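Local coordinates for group B streptococcal R4 surface protein (Streptococcus agalactiae, PDB 6S5X) that forms the most N-terminal Rib domain of a cell-wall-anchored surface protein of group B streptococci that is implicated in infection, at residues D8-A13 with V63-G68. Numbering follows the deposited sequence.
Sequences DKNDPA and VTYPDG. With NA (sodium ion), chain C.
The hydroxyl of Y65 sits where 8-13 meets 63-68: OH is hydrogen-bonded to OD2 of D71 on strand 70-80, while CB of N10 and the ring of P12 press against it. This is one end of the Rib domain, an immunoglobulin-like fold, where the N-terminal loop ahead of strand 17-20 lies against V63 at the end of strand 55-64 and Y65, the first residue of the turn after it.

A sodium ion ties the loop to the same carboxylate. The carbonyl O of N10 binds it at 2.3 Å; among its six ligands are also A7 O, D71 OD2 and two waters, and water 1 donates to D11 OD1, 2.8 Å away. D71 OD2 therefore serves both the metal and the tyrosine, so Y65 acts as a second-shell residue that probably helps to position this ligand.

Tyrosine suits the place because its long flat ring reaches the loop while its hydroxyl reaches the carboxylate of D71. With CG anti to the carbonyl carbon (chi1 -60°), the ring extends toward N10, whose CB meets it obliquely, 3.5 Å from Y65 OH and 3.9 Å from CE1. The N10 amide is tilted 27° from the ring plane. Asparagine suits a metal-binding loop here: while its carbonyl holds sodium, its ND2 is hydrogen-bonded to D6 O.

P12 brings a compact apolar ring. Its CD lies 3.2 Å from Y65 OH, a close carbon-oxygen approach, and its CG touches CG2 of V63. The valine's branching suits a buried strand end, offering CG2 to the proline. Beyond Y65 the chain reverses in a type I turn. G68 has a positive phi (96°), where a side chain would run into the preceding carbonyl O, and its N donates to Y65 O at 2.9 Å.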
loop_
_atom_site.group_PDB
_atom_site.type_symbol
_atom_site.label_atom_id
_atom_site.label_comp_id
_atom_site.label_asym_id
_atom_site.label_seq_id
_atom_site.Cartn_x
_atom_site.Cartn_y
_atom_site.Cartn_z
ATOM N N ASP A 8 -15.143 4.625 4.638
ATOM C CA ASP A 8 -15.545 5.688 5.552
ATOM C C ASP A 8 -15.150 5.363 6.982
ATOM O O ASP A 8 -15.018 6.264 7.817
ATOM C CB ASP A 8 -17.087 5.887 5.530
ATOM C CG ASP A 8 -17.619 6.596 4.273
ATOM O OD1 ASP A 8 -16.809 7.294 3.615
ATOM O OD2 ASP A 8 -18.867 6.481 3.988
ATOM N N LYS A 9 -15.091 4.083 7.310
ATOM C CA LYS A 9 -14.892 3.595 8.662
ATOM C C LYS A 9 -13.491 3.066 8.931
ATOM O O LYS A 9 -13.292 2.421 9.962
ATOM C CB LYS A 9 -15.911 2.485 8.945
ATOM C CG LYS A 9 -17.353 2.962 9.032
ATOM C CD LYS A 9 -18.295 1.841 8.602
ATOM C CE LYS A 9 -19.728 2.321 8.472
ATOM N NZ LYS A 9 -20.642 1.186 8.150
ATOM N N ASN A 10 -12.552 3.213 7.998
ATOM C CA ASN A 10 -11.219 2.645 8.146
ATOM C C ASN A 10 -10.207 3.668 7.681
ATOM O O ASN A 10 -10.522 4.556 6.890
ATOM C CB ASN A 10 -11.061 1.345 7.343
ATOM C CG ASN A 10 -11.778 0.189 7.987
ATOM O OD1 ASN A 10 -11.237 -0.447 8.902
ATOM N ND2 ASN A 10 -13.034 -0.037 7.592
ATOM N N ASP A 11 -8.976 3.536 8.180
ATOM C CA ASP A 11 -7.916 4.492 7.872
ATOM C C ASP A 11 -6.589 3.752 7.715
ATOM O O ASP A 11 -5.814 3.615 8.662
ATOM C CB ASP A 11 -7.846 5.583 8.946
ATOM C CG ASP A 11 -7.048 6.816 8.488
ATOM O OD1 ASP A 11 -6.910 7.060 7.266
ATOM O OD2 ASP A 11 -6.551 7.543 9.360
ATOM N N PRO A 12 -6.308 3.236 6.536
ATOM C CA PRO A 12 -5.022 2.550 6.351
ATOM C C PRO A 12 -3.871 3.532 6.471
ATOM O O PRO A 12 -3.958 4.675 6.014
ATOM C CB PRO A 12 -5.110 1.972 4.939
ATOM C CG PRO A 12 -6.268 2.606 4.296
ATOM C CD PRO A 12 -7.148 3.223 5.320
ATOM N N ALA A 13 -2.791 3.083 7.102
ATOM C CA ALA A 13 -1.619 3.914 7.331
ATOM C C ALA A 13 -0.469 3.427 6.472
ATOM O O ALA A 13 -0.141 2.243 6.490
ATOM C CB ALA A 13 -1.191 3.912 8.793
ATOM N N VAL A 63 -6.121 0.345 -1.518
ATOM C CA VAL A 63 -6.738 -0.513 -0.516
ATOM C C VAL A 63 -8.193 -0.670 -0.920
ATOM O O VAL A 63 -8.934 0.318 -0.966
ATOM C CB VAL A 63 -6.623 0.098 0.886
ATOM C CG1 VAL A 63 -7.257 -0.813 1.944
ATOM C CG2 VAL A 63 -5.197 0.412 1.223
ATOM N N THR A 64 -8.601 -1.887 -1.269
ATOM C CA THR A 64 -9.949 -2.141 -1.770
ATOM C C THR A 64 -10.710 -2.968 -0.750
ATOM O O THR A 64 -10.338 -4.104 -0.455
ATOM C CB THR A 64 -9.931 -2.846 -3.126
ATOM O OG1 THR A 64 -9.183 -2.062 -4.068
ATOM C CG2 THR A 64 -11.374 -2.987 -3.638
ATOM N N TYR A 65 -11.769 -2.408 -0.225
ATOM C CA TYR A 65 -12.565 -3.071 0.794
ATOM C C TYR A 65 -13.599 -4.002 0.153
ATOM O O TYR A 65 -13.934 -3.873 -1.032
ATOM C CB TYR A 65 -13.267 -2.018 1.668
ATOM C CG TYR A 65 -12.285 -1.109 2.371
ATOM C CD1 TYR A 65 -11.562 -1.557 3.470
ATOM C CD2 TYR A 65 -12.037 0.180 1.913
ATOM C CE1 TYR A 65 -10.632 -0.733 4.095
ATOM C CE2 TYR A 65 -11.138 0.993 2.522
ATOM C CZ TYR A 65 -10.423 0.542 3.620
ATOM O OH TYR A 65 -9.501 1.382 4.214
ATOM N N PRO A 66 -14.147 -4.941 0.934
ATOM C CA PRO A 66 -15.089 -5.924 0.366
ATOM C C PRO A 66 -16.345 -5.319 -0.221
ATOM O O PRO A 66 -16.970 -5.952 -1.084
ATOM C CB PRO A 66 -15.432 -6.828 1.569
ATOM C CG PRO A 66 -14.229 -6.743 2.445
ATOM C CD PRO A 66 -13.753 -5.291 2.308
ATOM N N ASP A 67 -16.748 -4.137 0.213
ATOM C CA ASP A 67 -17.924 -3.490 -0.362
ATOM C C ASP A 67 -17.611 -2.675 -1.606
ATOM O O ASP A 67 -18.522 -2.067 -2.185
ATOM C CB ASP A 67 -18.631 -2.614 0.685
ATOM C CG ASP A 67 -17.839 -1.407 1.129
ATOM O OD1 ASP A 67 -16.736 -1.159 0.609
ATOM O OD2 ASP A 67 -18.338 -0.687 2.036
ATOM N N GLY A 68 -16.358 -2.676 -2.045
ATOM C CA GLY A 68 -15.968 -1.972 -3.249
ATOM C C GLY A 68 -15.407 -0.584 -3.031
ATOM O O GLY A 68 -14.763 -0.048 -3.950
HETATM NA NA NA C . -10.746 5.669 4.868
HETATM O O HOH W 1 -8.994 7.112 5.366
HETATM O O HOH W 2 -12.041 7.427 4.035
#